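Local coordinates for protein glutamate--cysteine ligase GshA (Methylobacillus flagellatus KT, PDB 3K1T) that probably acts as a ligase that joins glutamate to cysteine, in the manner of gamma-glutamylcysteine synthetases, at residues G13-L18 / F55-V60; W231-Y236 / G406-L411; R267-Y272 / G330-E335; T295-D300 / G365-L370. All coordinates share one frame; numbering follows the deposited sequence.

Overall arrangement
From the N terminus, interaction 1 closes first, bringing the start of helix 13-23 against the entry to strand 57-63 and closing a loop of 36 residues that holds helix 26-40 and strand 45-52. Interaction 2 follows in series and spans far more chain, joining the segment ahead of strand 237-241 to helix 398-421. Within that long excursion lie both remaining contacts. Interactions 3 and 4 cross, because their segments alternate along the chain: helix 251-272 meets residues 330-335, and the end of strand 291-296 meets residues 365-370. Interactions 1, 2 and 3 touch one another, and interaction 3 also touches interaction 4, so the four link the terminal helices, the seven-stranded sheet and the four-stranded sheet.

Interaction 1. Residues G13-L18 / F55-V60; sequences GPLLTL and FKLAPV
Pro14 sets the CB and CG of its ring against the backbone of Phe55, and here a first bump meets a first shallow hollow. Its CB rests 3.4 Å from Phe55 O, while CG sits over the same residue, 3.7 Å from Phe55 CA and 4.1 Å from Phe55 CB. The aromatic ring itself takes no part in this: with CG held between the backbone N and the carbonyl carbon (chi1 61°), it swings away from the helix and packs edge-to-face with Tyr269. The second bump belongs to the other side. Leu57 directs its side chain at the helix, and its CD2 enters the groove between Leu15 and Leu18, residues three apart that lie on the same face. Leu18 CD2 closes one wall, 4.0 Å from Leu57 CD2, and Leu15 CD1 the other, 4.3 Å from that same methyl. The Leu18 and Leu57 side chains cross at about a right angle, each with CG anti to its backbone N. Strands 45-52 and 57-63 pair as a beta-hairpin in the antiparallel seven-stranded sheet, and the first turn of helix 13-23 packs across the point where the chain leaves the hairpin loop; Leu15 also shares a backbone hydrogen bond with Gly54 of that loop. Phe55 O is buried here and has no hydrogen-bond partner in the model. On the helix, Thr17 OG1 and Thr17 N both donate to Gly13 O, the hydroxyl at 2.9 Å from above the carbonyl plane. Beyond the groove, Leu57 goes on to meet Tyr405 and Val408 of helix 398-421, and Leu18 meets Ile226.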
loop_
_atom_site.group_PDB
_atom_site.type_symbol
_atom_site.label_atom_id
_atom_site.label_comp_id
_atom_site.label_asym_id
_atom_site.label_seq_id
_atom_site.Cartn_x
_atom_site.Cartn_y
_atom_site.Cartn_z
ATOM N N GLY A 13 13.882 19.069 -23.928
ATOM C CA GLY A 13 14.069 17.871 -24.782
ATOM C C GLY A 13 14.574 16.655 -24.011
ATOM O O GLY A 13 14.035 15.545 -24.144
ATOM N N PRO A 14 15.644 16.835 -23.194
ATOM C CA PRO A 14 16.141 15.658 -22.467
ATOM C C PRO A 14 15.169 15.085 -21.431
ATOM O O PRO A 14 15.073 13.868 -21.291
ATOM C CB PRO A 14 17.442 16.140 -21.830
ATOM C CG PRO A 14 17.887 17.281 -22.759
ATOM C CD PRO A 14 16.589 17.958 -23.148
ATOM N N LEU A 15 14.437 15.941 -20.733
ATOM C CA LEU A 15 13.426 15.472 -19.802
ATOM C C LEU A 15 12.378 14.658 -20.562
ATOM O O LEU A 15 11.949 13.574 -20.117
ATOM C CB LEU A 15 12.769 16.656 -19.075
ATOM C CG LEU A 15 11.506 16.391 -18.235
ATOM C CD1 LEU A 15 11.896 15.518 -16.996
ATOM C CD2 LEU A 15 10.784 17.700 -17.824
ATOM N N LEU A 16 11.924 15.188 -21.698
ATOM C CA LEU A 16 10.881 14.484 -22.456
ATOM C C LEU A 16 11.425 13.165 -23.031
ATOM O O LEU A 16 10.695 12.189 -23.108
ATOM C CB LEU A 16 10.220 15.403 -23.533
ATOM C CG LEU A 16 8.974 16.185 -23.005
ATOM C CD1 LEU A 16 9.345 17.162 -21.869
ATOM C CD2 LEU A 16 8.261 16.991 -24.081
ATOM N N THR A 17 12.699 13.125 -23.410
ATOM C CA THR A 17 13.323 11.885 -23.861
ATOM C C THR A 17 13.329 10.847 -22.725
ATOM O O THR A 17 13.001 9.689 -22.924
ATOM C CB THR A 17 14.763 12.118 -24.353
ATOM O OG1 THR A 17 14.736 13.025 -25.464
ATOM C CG2 THR A 17 15.442 10.773 -24.770
ATOM N N LEU A 18 13.768 11.260 -21.553
ATOM C CA LEU A 18 13.690 10.385 -20.369
ATOM C C LEU A 18 12.287 9.872 -20.119
ATOM O O LEU A 18 12.091 8.652 -19.921
ATOM C CB LEU A 18 14.217 11.112 -19.153
ATOM C CG LEU A 18 14.045 10.410 -17.791
ATOM C CD1 LEU A 18 14.765 9.079 -17.729
ATOM C CD2 LEU A 18 14.520 11.348 -16.667
ATOM N N PHE A 55 16.885 19.899 -18.857
ATOM C CA PHE A 55 17.929 19.128 -19.542
ATOM C C PHE A 55 18.503 17.953 -18.715
ATOM O O PHE A 55 19.391 17.201 -19.190
ATOM C CB PHE A 55 19.040 20.076 -20.017
ATOM C CG PHE A 55 19.736 20.824 -18.922
ATOM C CD1 PHE A 55 20.688 20.186 -18.120
ATOM C CD2 PHE A 55 19.488 22.168 -18.718
ATOM C CE1 PHE A 55 21.355 20.870 -17.124
ATOM C CE2 PHE A 55 20.160 22.867 -17.714
ATOM C CZ PHE A 55 21.099 22.228 -16.933
ATOM N N LYS A 56 17.966 17.772 -17.510
ATOM C CA LYS A 56 18.457 16.796 -16.549
ATOM C C LYS A 56 17.405 16.624 -15.453
ATOM O O LYS A 56 16.721 17.578 -15.106
ATOM C CB LYS A 56 19.752 17.388 -15.882
ATOM C CG LYS A 56 20.522 16.445 -15.162
ATOM C CD LYS A 56 21.916 16.893 -14.901
ATOM C CE LYS A 56 22.658 15.800 -14.202
ATOM N NZ LYS A 56 23.954 15.533 -14.894
ATOM N N LEU A 57 17.301 15.424 -14.877
ATOM C CA LEU A 57 16.449 15.160 -13.722
ATOM C C LEU A 57 17.247 14.273 -12.750
ATOM O O LEU A 57 17.483 13.118 -13.040
ATOM C CB LEU A 57 15.129 14.488 -14.128
ATOM C CG LEU A 57 14.196 14.126 -12.972
ATOM C CD1 LEU A 57 13.698 15.371 -12.174
ATOM C CD2 LEU A 57 13.018 13.262 -13.528
ATOM N N ALA A 58 17.690 14.842 -11.634
ATOM C CA ALA A 58 18.685 14.186 -10.791
ATOM C C ALA A 58 18.381 14.346 -9.311
ATOM O O ALA A 58 17.832 15.366 -8.872
ATOM C CB ALA A 58 20.157 14.702 -11.128
ATOM N N PRO A 59 18.707 13.315 -8.534
ATOM C CA PRO A 59 18.623 13.459 -7.095
ATOM C C PRO A 59 19.798 14.247 -6.536
ATOM O O PRO A 59 20.948 14.081 -6.999
ATOM C CB PRO A 59 18.640 12.003 -6.600
ATOM C CG PRO A 59 19.518 11.303 -7.606
ATOM C CD PRO A 59 19.268 12.003 -8.936
ATOM N N VAL A 60 19.510 15.100 -5.560
ATOM C CA VAL A 60 20.519 15.941 -4.940
ATOM C C VAL A 60 20.671 15.756 -3.433
ATOM O O VAL A 60 21.584 16.359 -2.839
ATOM C CB VAL A 60 20.300 17.426 -5.247
ATOM C CG1 VAL A 60 20.402 17.681 -6.771
ATOM C CG2 VAL A 60 18.941 17.919 -4.654
#

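Interaction 2. Residues W231-Y236 / G406-L411; sequences WLLNPY and GVVARL
Leu233 holds CG anti to its carbonyl carbon (chi1 -65°), and an extended second torsion then spreads its two methyls toward helix 398-421. On that helix Val408 sets CG1 anti to the backbone N (chi1 179°), which turns CG2 toward the incoming leucine. The two methyls meet closely, Leu233 CD2 lying 3.6 Å from Val408 CG2, and the side chains pass at a slant. The other branch of the leucine reaches one helical turn further, where Leu233 CD1 comes within 4.3 Å of Leu411 CD1. A single forked side chain therefore touches two residues three apart on one helical face, by apolar contact alone. Leu233 O in turn accepts from Tyr215 OH, so the backbone that carries the leucine is also held to helix 210-226. Around these methyls stand Leu18 of helix 13-23, Leu57 and Pro59 of strand 57-63, and Val218 and Phe222 of helix 210-226. One leucine from the connection between helix 210-226 and strand 237-241 thus enters a helix-on-sheet core in which helices 13-23, 210-226 and 398-421 gather beside strand 57-63 of the antiparallel sheet.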
loop_
_atom_site.group_PDB
_atom_site.type_symbol
_atom_site.label_atom_id
_atom_site.label_comp_id
_atom_site.label_asym_id
_atom_site.label_seq_id
_atom_site.Cartn_x
_atom_site.Cartn_y
_atom_site.Cartn_z
ATOM N N TRP A 231 23.981 10.586 -17.917
ATOM C CA TRP A 231 24.166 11.963 -17.451
ATOM C C TRP A 231 22.831 12.671 -17.211
ATOM O O TRP A 231 22.741 13.548 -16.356
ATOM C CB TRP A 231 25.069 12.773 -18.403
ATOM C CG TRP A 231 25.343 14.174 -17.900
ATOM C CD1 TRP A 231 26.260 14.528 -16.953
ATOM C CD2 TRP A 231 24.696 15.386 -18.295
ATOM N NE1 TRP A 231 26.240 15.871 -16.742
ATOM C CE2 TRP A 231 25.276 16.434 -17.537
ATOM C CE3 TRP A 231 23.666 15.692 -19.195
ATOM C CZ2 TRP A 231 24.861 17.757 -17.640
ATOM C CZ3 TRP A 231 23.241 17.010 -19.299
ATOM C CH2 TRP A 231 23.847 18.032 -18.552
ATOM N N LEU A 232 21.769 12.236 -17.892
ATOM C CA LEU A 232 20.447 12.852 -17.687
ATOM C C LEU A 232 19.880 12.581 -16.276
ATOM O O LEU A 232 18.963 13.279 -15.845
ATOM C CB LEU A 232 19.465 12.398 -18.761
ATOM C CG LEU A 232 19.836 12.827 -20.196
ATOM C CD1 LEU A 232 18.692 12.363 -21.192
ATOM C CD2 LEU A 232 20.198 14.303 -20.338
ATOM N N LEU A 233 20.427 11.576 -15.587
ATOM C CA LEU A 233 19.963 11.155 -14.276
ATOM C C LEU A 233 20.995 11.383 -13.161
ATOM O O LEU A 233 20.709 11.125 -12.004
ATOM C CB LEU A 233 19.683 9.651 -14.317
ATOM C CG LEU A 233 18.572 9.113 -15.197
ATOM C CD1 LEU A 233 18.650 7.588 -15.289
ATOM C CD2 LEU A 233 17.237 9.584 -14.611
ATOM N N ASN A 234 22.217 11.795 -13.496
ATOM C CA ASN A 234 23.322 11.679 -12.550
ATOM C C ASN A 234 24.319 12.839 -12.651
ATOM O O ASN A 234 24.944 13.013 -13.684
ATOM C CB ASN A 234 24.031 10.343 -12.802
ATOM C CG ASN A 234 25.011 9.969 -11.691
ATOM O OD1 ASN A 234 25.091 10.639 -10.647
ATOM N ND2 ASN A 234 25.761 8.918 -11.923
ATOM N N PRO A 235 24.495 13.616 -11.568
ATOM C CA PRO A 235 25.533 14.670 -11.660
ATOM C C PRO A 235 26.947 14.074 -11.635
ATOM O O PRO A 235 27.195 13.094 -10.909
ATOM C CB PRO A 235 25.295 15.519 -10.390
ATOM C CG PRO A 235 23.949 15.081 -9.846
ATOM C CD PRO A 235 23.827 13.630 -10.258
ATOM N N TYR A 236 27.878 14.671 -12.381
ATOM C CA TYR A 236 29.286 14.294 -12.264
ATOM C C TYR A 236 29.771 14.667 -10.867
ATOM O O TYR A 236 29.251 15.598 -10.227
ATOM C CB TYR A 236 30.141 15.060 -13.285
ATOM C CG TYR A 236 29.961 14.674 -14.736
ATOM C CD1 TYR A 236 30.029 13.344 -15.140
ATOM C CD2 TYR A 236 29.746 15.653 -15.709
ATOM C CE1 TYR A 236 29.903 12.995 -16.488
ATOM C CE2 TYR A 236 29.642 15.332 -17.031
ATOM C CZ TYR A 236 29.723 14.006 -17.429
ATOM O OH TYR A 236 29.608 13.683 -18.757
ATOM N N GLY A 406 9.153 9.602 -9.255
ATOM C CA GLY A 406 9.163 8.406 -8.401
ATOM C C GLY A 406 10.175 7.355 -8.831
ATOM O O GLY A 406 10.722 6.628 -7.991
ATOM N N VAL A 407 10.451 7.270 -10.131
ATOM C CA VAL A 407 11.500 6.371 -10.627
ATOM C C VAL A 407 12.917 6.828 -10.149
ATOM O O VAL A 407 13.693 6.047 -9.568
ATOM C CB VAL A 407 11.453 6.240 -12.159
ATOM C CG1 VAL A 407 12.744 5.569 -12.687
ATOM C CG2 VAL A 407 10.193 5.477 -12.620
ATOM N N VAL A 408 13.231 8.107 -10.334
ATOM C CA VAL A 408 14.546 8.606 -9.962
ATOM C C VAL A 408 14.699 8.560 -8.435
ATOM O O VAL A 408 15.761 8.200 -7.921
ATOM C CB VAL A 408 14.799 10.016 -10.517
ATOM C CG1 VAL A 408 16.201 10.536 -10.092
ATOM C CG2 VAL A 408 14.633 9.991 -12.100
ATOM N N ALA A 409 13.625 8.840 -7.711
ATOM C CA ALA A 409 13.672 8.713 -6.233
ATOM C C ALA A 409 13.935 7.301 -5.759
ATOM O O ALA A 409 14.732 7.092 -4.833
ATOM C CB ALA A 409 12.388 9.250 -5.586
ATOM N N ARG A 410 13.335 6.322 -6.424
ATOM C CA ARG A 410 13.600 4.921 -6.125
ATOM C C ARG A 410 15.028 4.451 -6.528
ATOM O O ARG A 410 15.593 3.590 -5.872
ATOM C CB ARG A 410 12.514 4.021 -6.703
ATOM C CG ARG A 410 11.171 4.110 -5.902
ATOM C CD ARG A 410 10.144 3.189 -6.510
ATOM N NE ARG A 410 9.693 3.678 -7.816
ATOM C CZ ARG A 410 9.179 2.896 -8.785
ATOM N NH1 ARG A 410 8.966 1.588 -8.607
ATOM N NH2 ARG A 410 8.783 3.429 -9.912
ATOM N N LEU A 411 15.601 5.000 -7.586
ATOM C CA LEU A 411 17.023 4.737 -7.907
ATOM C C LEU A 411 17.921 5.245 -6.793
ATOM O O LEU A 411 18.857 4.551 -6.378
ATOM C CB LEU A 411 17.428 5.370 -9.246
ATOM C CG LEU A 411 16.716 4.871 -10.508
ATOM C CD1 LEU A 411 17.166 5.762 -11.732
ATOM C CD2 LEU A 411 17.058 3.406 -10.751
#

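Interaction 3. Residues R267-Y272 / G330-E335; sequences RKYAEY and GVYTFE
Tyr269 brings its hydroxyl to the edge of the Tyr332 ring, and this is the close-packed half of the contact. The oxygen lies near the ring plane, with Tyr269 OH 3.8 Å from Tyr332 CE2 and 3.9 Å from CD2, while the two side chains cross at about a right angle. In both residues CG is anti to the carbonyl carbon (chi1 -80° and -76°), which places the Tyr269 hydroxyl beside the CD2-CE2 edge of Tyr332. The rings are fixed elsewhere too: Tyr269 packs edge-to-face with Phe55, and the Tyr332 hydroxyl bonds to Glu277 O.

Toward Gly330 the fit is looser, and water fills the interval. Tyr269 OH stops 4.0 Å from Gly330 O, and two waters bridge them. The first accepts from the Tyr269 hydroxyl at 2.6 Å, in the plane of that ring, and donates to Gly330 O at 2.7 Å. The second donates to both, 2.8 Å from Tyr269 OH and 2.9 Å from Gly330 O. The tyrosine oxygen thus gives one hydrogen bond and takes one, and the carbonyl takes two; helix 251-272 is joined to the loop after strand 324-329 through paired waters, so both oxygens are satisfied and the link probably tolerates small shifts.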
loop_
_atom_site.group_PDB
_atom_site.type_symbol
_atom_site.label_atom_id
_atom_site.label_comp_id
_atom_site.label_asym_id
_atom_site.label_seq_id
_atom_site.Cartn_x
_atom_site.Cartn_y
_atom_site.Cartn_z
ATOM N N ARG A 267 31.043 20.214 -21.577
ATOM C CA ARG A 267 30.862 19.310 -22.724
ATOM C C ARG A 267 29.418 18.863 -22.862
ATOM O O ARG A 267 28.846 18.843 -23.974
ATOM C CB ARG A 267 31.720 18.055 -22.606
ATOM C CG ARG A 267 33.157 18.236 -22.928
ATOM C CD ARG A 267 33.857 16.891 -22.947
ATOM N NE ARG A 267 33.264 15.977 -23.922
ATOM C CZ ARG A 267 33.659 14.724 -24.104
ATOM N NH1 ARG A 267 34.650 14.215 -23.384
ATOM N NH2 ARG A 267 33.060 13.977 -25.005
ATOM N N LYS A 268 28.821 18.472 -21.726
ATOM C CA LYS A 268 27.415 18.070 -21.750
ATOM C C LYS A 268 26.461 19.223 -22.057
ATOM O O LYS A 268 25.478 19.030 -22.806
ATOM C CB LYS A 268 27.032 17.314 -20.456
ATOM C CG LYS A 268 27.513 15.872 -20.424
ATOM C CD LYS A 268 26.688 14.998 -21.357
ATOM C CE LYS A 268 27.227 13.618 -21.573
ATOM N NZ LYS A 268 26.486 12.864 -22.637
ATOM N N TYR A 269 26.747 20.417 -21.538
ATOM C CA TYR A 269 25.911 21.591 -21.797
ATOM C C TYR A 269 25.947 21.933 -23.295
ATOM O O TYR A 269 24.908 22.257 -23.880
ATOM C CB TYR A 269 26.325 22.774 -20.904
ATOM C CG TYR A 269 25.805 22.732 -19.457
ATOM C CD1 TYR A 269 25.343 21.567 -18.871
ATOM C CD2 TYR A 269 25.764 23.874 -18.695
ATOM C CE1 TYR A 269 24.882 21.554 -17.553
ATOM C CE2 TYR A 269 25.302 23.873 -17.406
ATOM C CZ TYR A 269 24.841 22.708 -16.840
ATOM O OH TYR A 269 24.381 22.695 -15.533
ATOM N N ALA A 270 27.114 21.771 -23.921
ATOM C CA ALA A 270 27.249 21.984 -25.375
ATOM C C ALA A 270 26.442 20.942 -26.164
ATOM O O ALA A 270 25.682 21.295 -27.084
ATOM C CB ALA A 270 28.736 21.992 -25.800
ATOM N N GLU A 271 26.569 19.679 -25.770
ATOM C CA GLU A 271 25.836 18.594 -26.396
ATOM C C GLU A 271 24.319 18.889 -26.412
ATOM O O GLU A 271 23.652 18.639 -27.414
ATOM C CB GLU A 271 26.098 17.283 -25.672
ATOM C CG GLU A 271 25.330 16.080 -26.249
ATOM C CD GLU A 271 25.671 14.746 -25.596
ATOM O OE1 GLU A 271 26.579 14.690 -24.740
ATOM O OE2 GLU A 271 25.025 13.737 -25.966
ATOM N N TYR A 272 23.791 19.394 -25.306
ATOM C CA TYR A 272 22.357 19.565 -25.159
ATOM C C TYR A 272 21.854 21.008 -25.381
ATOM O O TYR A 272 20.678 21.264 -25.224
ATOM C CB TYR A 272 21.926 19.004 -23.798
ATOM C CG TYR A 272 21.978 17.490 -23.766
ATOM C CD1 TYR A 272 21.058 16.722 -24.492
ATOM C CD2 TYR A 272 22.942 16.822 -23.037
ATOM C CE1 TYR A 272 21.083 15.324 -24.470
ATOM C CE2 TYR A 272 22.960 15.431 -22.970
ATOM C CZ TYR A 272 22.036 14.688 -23.707
ATOM O OH TYR A 272 22.090 13.322 -23.654
ATOM N N GLY A 330 26.559 20.941 -10.000
ATOM C CA GLY A 330 25.315 21.559 -9.550
ATOM C C GLY A 330 24.229 21.353 -10.598
ATOM O O GLY A 330 24.533 21.361 -11.796
ATOM N N VAL A 331 22.995 21.125 -10.148
ATOM C CA VAL A 331 21.836 20.904 -11.052
ATOM C C VAL A 331 20.872 22.042 -10.817
ATOM O O VAL A 331 20.601 22.405 -9.680
ATOM C CB VAL A 331 21.165 19.557 -10.757
ATOM C CG1 VAL A 331 19.976 19.295 -11.748
ATOM C CG2 VAL A 331 22.226 18.415 -10.830
ATOM N N TYR A 332 20.390 22.649 -11.887
ATOM C CA TYR A 332 19.421 23.745 -11.799
ATOM C C TYR A 332 18.045 23.182 -11.537
ATOM O O TYR A 332 17.731 22.041 -11.947
ATOM C CB TYR A 332 19.392 24.545 -13.112
ATOM C CG TYR A 332 20.581 25.457 -13.255
ATOM C CD1 TYR A 332 20.556 26.740 -12.730
ATOM C CD2 TYR A 332 21.726 25.031 -13.922
ATOM C CE1 TYR A 332 21.656 27.586 -12.834
ATOM C CE2 TYR A 332 22.843 25.866 -14.035
ATOM C CZ TYR A 332 22.805 27.144 -13.477
ATOM O OH TYR A 332 23.896 27.991 -13.591
ATOM N N THR A 333 17.215 23.958 -10.837
ATOM C CA THR A 333 15.778 23.725 -10.886
ATOM C C THR A 333 15.112 24.922 -11.566
ATOM O O THR A 333 15.336 26.067 -11.160
ATOM C CB THR A 333 15.102 23.502 -9.522
ATOM O OG1 THR A 333 13.651 23.566 -9.689
ATOM C CG2 THR A 333 15.568 24.546 -8.447
ATOM N N PHE A 334 14.292 24.658 -12.590
ATOM C CA PHE A 334 13.536 25.725 -13.254
ATOM C C PHE A 334 12.053 25.654 -12.936
ATOM O O PHE A 334 11.267 26.394 -13.511
ATOM C CB PHE A 334 13.776 25.727 -14.769
ATOM C CG PHE A 334 15.203 25.959 -15.123
ATOM C CD1 PHE A 334 15.818 27.146 -14.787
ATOM C CD2 PHE A 334 15.959 24.968 -15.689
ATOM C CE1 PHE A 334 17.164 27.366 -15.078
ATOM C CE2 PHE A 334 17.298 25.178 -15.988
ATOM C CZ PHE A 334 17.900 26.387 -15.675
ATOM N N GLU A 335 11.660 24.819 -11.980
ATOM C CA GLU A 335 10.261 24.822 -11.559
ATOM C C GLU A 335 10.005 26.076 -10.702
ATOM O O GLU A 335 10.826 26.414 -9.843
ATOM C CB GLU A 335 9.928 23.557 -10.775
ATOM C CG GLU A 335 10.094 22.286 -11.579
ATOM C CD GLU A 335 9.458 21.071 -10.880
ATOM O OE1 GLU A 335 8.211 20.976 -10.867
ATOM O OE2 GLU A 335 10.206 20.252 -10.310
HETATM O O HOH W 1 23.854 20.477 -14.268
HETATM O O HOH W 2 26.316 22.856 -13.491
#

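Interaction 4. Residues T295-D300 / G365-L370; sequences TVKSAD and GADENL
Asp367 offers the flat group here, a carboxylate whose one face looks toward Lys297. Both the lysine nitrogen and a bridging water lie off that same face, well out of the carboxylate plane. The water is 2.7 Å from Lys297 NZ, whose proton it accepts, and it donates to Asp367 OD2 at 3.1 Å; Lys297 NZ itself remains 4.4 Å from Asp367 OD1, too far for a salt bridge. Asp367 sits in a type I beta turn, Gly365 to Glu368, in the loop between strands 352-361 and 377-381 of the seven-stranded sheet. Across from it, Thr295 comes from the end of strand 291-296, an outer strand of the four-stranded antiparallel sheet, and Lys297 from just beyond it, so the contact spans two sheets. The turn's neighbour Leu370 forms the apolar part. With CG anti to the backbone N (chi1 -179°), it extends its fork between the two partners: CD2 goes to the threonine, 3.9 Å from Thr295 OG1, and the two side chains lie alongside, pointing opposite ways. The other methyl lies against the lysine chain, stretched out past its CG toward its second and stronger partner, the salt-bridged Glu277. Replacing this leucine by an alanine is likely to open a gap beside Thr295 and remove the methyl that CE of Lys297 rests on, leaving the end of that chain freer to turn. Leu370 is the buried member of the contact, whereas Thr295 and Asp367 are exposed. Its CD1 makes the closest approach between the segments, 3.5 Å from Lys297 CE.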
loop_
_atom_site.group_PDB
_atom_site.type_symbol
_atom_site.label_atom_id
_atom_site.label_comp_id
_atom_site.label_asym_id
_atom_site.label_seq_id
_atom_site.Cartn_x
_atom_site.Cartn_y
_atom_site.Cartn_z
ATOM N N THR A 295 29.145 27.156 -3.407
ATOM C CA THR A 295 29.023 26.899 -4.852
ATOM C C THR A 295 30.014 27.783 -5.573
ATOM O O THR A 295 30.273 28.903 -5.162
ATOM C CB THR A 295 27.587 27.132 -5.418
ATOM O OG1 THR A 295 27.144 28.439 -5.081
ATOM C CG2 THR A 295 26.576 26.080 -4.846
ATOM N N VAL A 296 30.560 27.260 -6.665
ATOM C CA VAL A 296 31.530 27.974 -7.464
ATOM C C VAL A 296 31.201 27.856 -8.944
ATOM O O VAL A 296 30.596 26.876 -9.386
ATOM C CB VAL A 296 32.993 27.470 -7.205
ATOM C CG1 VAL A 296 33.402 27.703 -5.736
ATOM C CG2 VAL A 296 33.180 26.027 -7.598
ATOM N N LYS A 297 31.595 28.877 -9.701
ATOM C CA LYS A 297 31.462 28.865 -11.167
ATOM C C LYS A 297 32.814 28.910 -11.880
ATOM O O LYS A 297 32.868 28.845 -13.085
ATOM C CB LYS A 297 30.587 30.032 -11.614
ATOM C CG LYS A 297 29.109 29.851 -11.224
ATOM C CD LYS A 297 28.282 31.032 -11.649
ATOM C CE LYS A 297 26.789 30.702 -11.679
ATOM N NZ LYS A 297 25.926 31.851 -12.169
ATOM N N SER A 298 33.908 28.963 -11.133
ATOM C CA SER A 298 35.236 28.887 -11.733
ATOM C C SER A 298 36.261 28.438 -10.688
ATOM O O SER A 298 36.030 28.559 -9.482
ATOM C CB SER A 298 35.658 30.247 -12.298
ATOM O OG SER A 298 36.023 31.089 -11.246
ATOM N N ALA A 299 37.402 27.950 -11.171
ATOM C CA ALA A 299 38.516 27.560 -10.304
ATOM C C ALA A 299 38.966 28.749 -9.457
ATOM O O ALA A 299 39.380 28.582 -8.293
ATOM C CB ALA A 299 39.686 27.020 -11.143
ATOM N N ASP A 300 38.882 29.960 -10.019
ATOM C CA ASP A 300 39.269 31.157 -9.252
ATOM C C ASP A 300 38.424 31.392 -8.002
ATOM O O ASP A 300 38.905 31.946 -7.018
ATOM C CB ASP A 300 39.266 32.399 -10.130
ATOM C CG ASP A 300 40.573 32.574 -10.891
ATOM O OD1 ASP A 300 41.554 31.834 -10.622
ATOM O OD2 ASP A 300 40.621 33.474 -11.760
ATOM N N GLY A 365 15.978 36.028 -5.420
ATOM C CA GLY A 365 16.933 36.518 -6.457
ATOM C C GLY A 365 17.033 35.700 -7.754
ATOM O O GLY A 365 16.495 34.587 -7.830
ATOM N N ALA A 366 17.742 36.253 -8.762
ATOM C CA ALA A 366 18.029 35.593 -10.045
ATOM C C ALA A 366 18.699 34.227 -9.898
ATOM O O ALA A 366 18.551 33.374 -10.781
ATOM C CB ALA A 366 18.924 36.526 -10.957
ATOM N N ASP A 367 19.403 33.999 -8.792
ATOM C CA ASP A 367 20.148 32.741 -8.617
ATOM C C ASP A 367 19.481 31.704 -7.690
ATOM O O ASP A 367 20.112 30.740 -7.263
ATOM C CB ASP A 367 21.543 33.023 -8.135
ATOM C CG ASP A 367 22.415 33.649 -9.219
ATOM O OD1 ASP A 367 22.168 33.435 -10.440
ATOM O OD2 ASP A 367 23.367 34.347 -8.821
ATOM N N GLU A 368 18.201 31.900 -7.397
ATOM C CA GLU A 368 17.447 30.901 -6.649
ATOM C C GLU A 368 17.247 29.596 -7.426
ATOM O O GLU A 368 16.953 28.565 -6.817
ATOM C CB GLU A 368 16.114 31.482 -6.159
ATOM C CG GLU A 368 16.299 32.455 -4.979
ATOM C CD GLU A 368 17.125 31.868 -3.879
ATOM O OE1 GLU A 368 16.803 30.768 -3.380
ATOM O OE2 GLU A 368 18.154 32.475 -3.534
ATOM N N ASN A 369 17.397 29.623 -8.742
ATOM C CA ASN A 369 17.400 28.388 -9.537
ATOM C C ASN A 369 18.661 27.531 -9.320
ATOM O O ASN A 369 18.705 26.375 -9.743
ATOM C CB ASN A 369 17.148 28.645 -11.031
ATOM C CG ASN A 369 18.194 29.524 -11.687
ATOM O OD1 ASN A 369 19.285 29.744 -11.142
ATOM N ND2 ASN A 369 17.839 30.082 -12.876
ATOM N N LEU A 370 19.666 28.119 -8.647
ATOM C CA LEU A 370 20.961 27.493 -8.360
ATOM C C LEU A 370 21.096 27.223 -6.851
ATOM O O LEU A 370 21.396 26.106 -6.430
ATOM C CB LEU A 370 22.065 28.448 -8.875
ATOM C CG LEU A 370 23.532 28.106 -8.762
ATOM C CD1 LEU A 370 24.407 28.989 -9.736
ATOM C CD2 LEU A 370 23.997 28.252 -7.294
HETATM O O HOH W 3 26.030 33.356 -9.956
#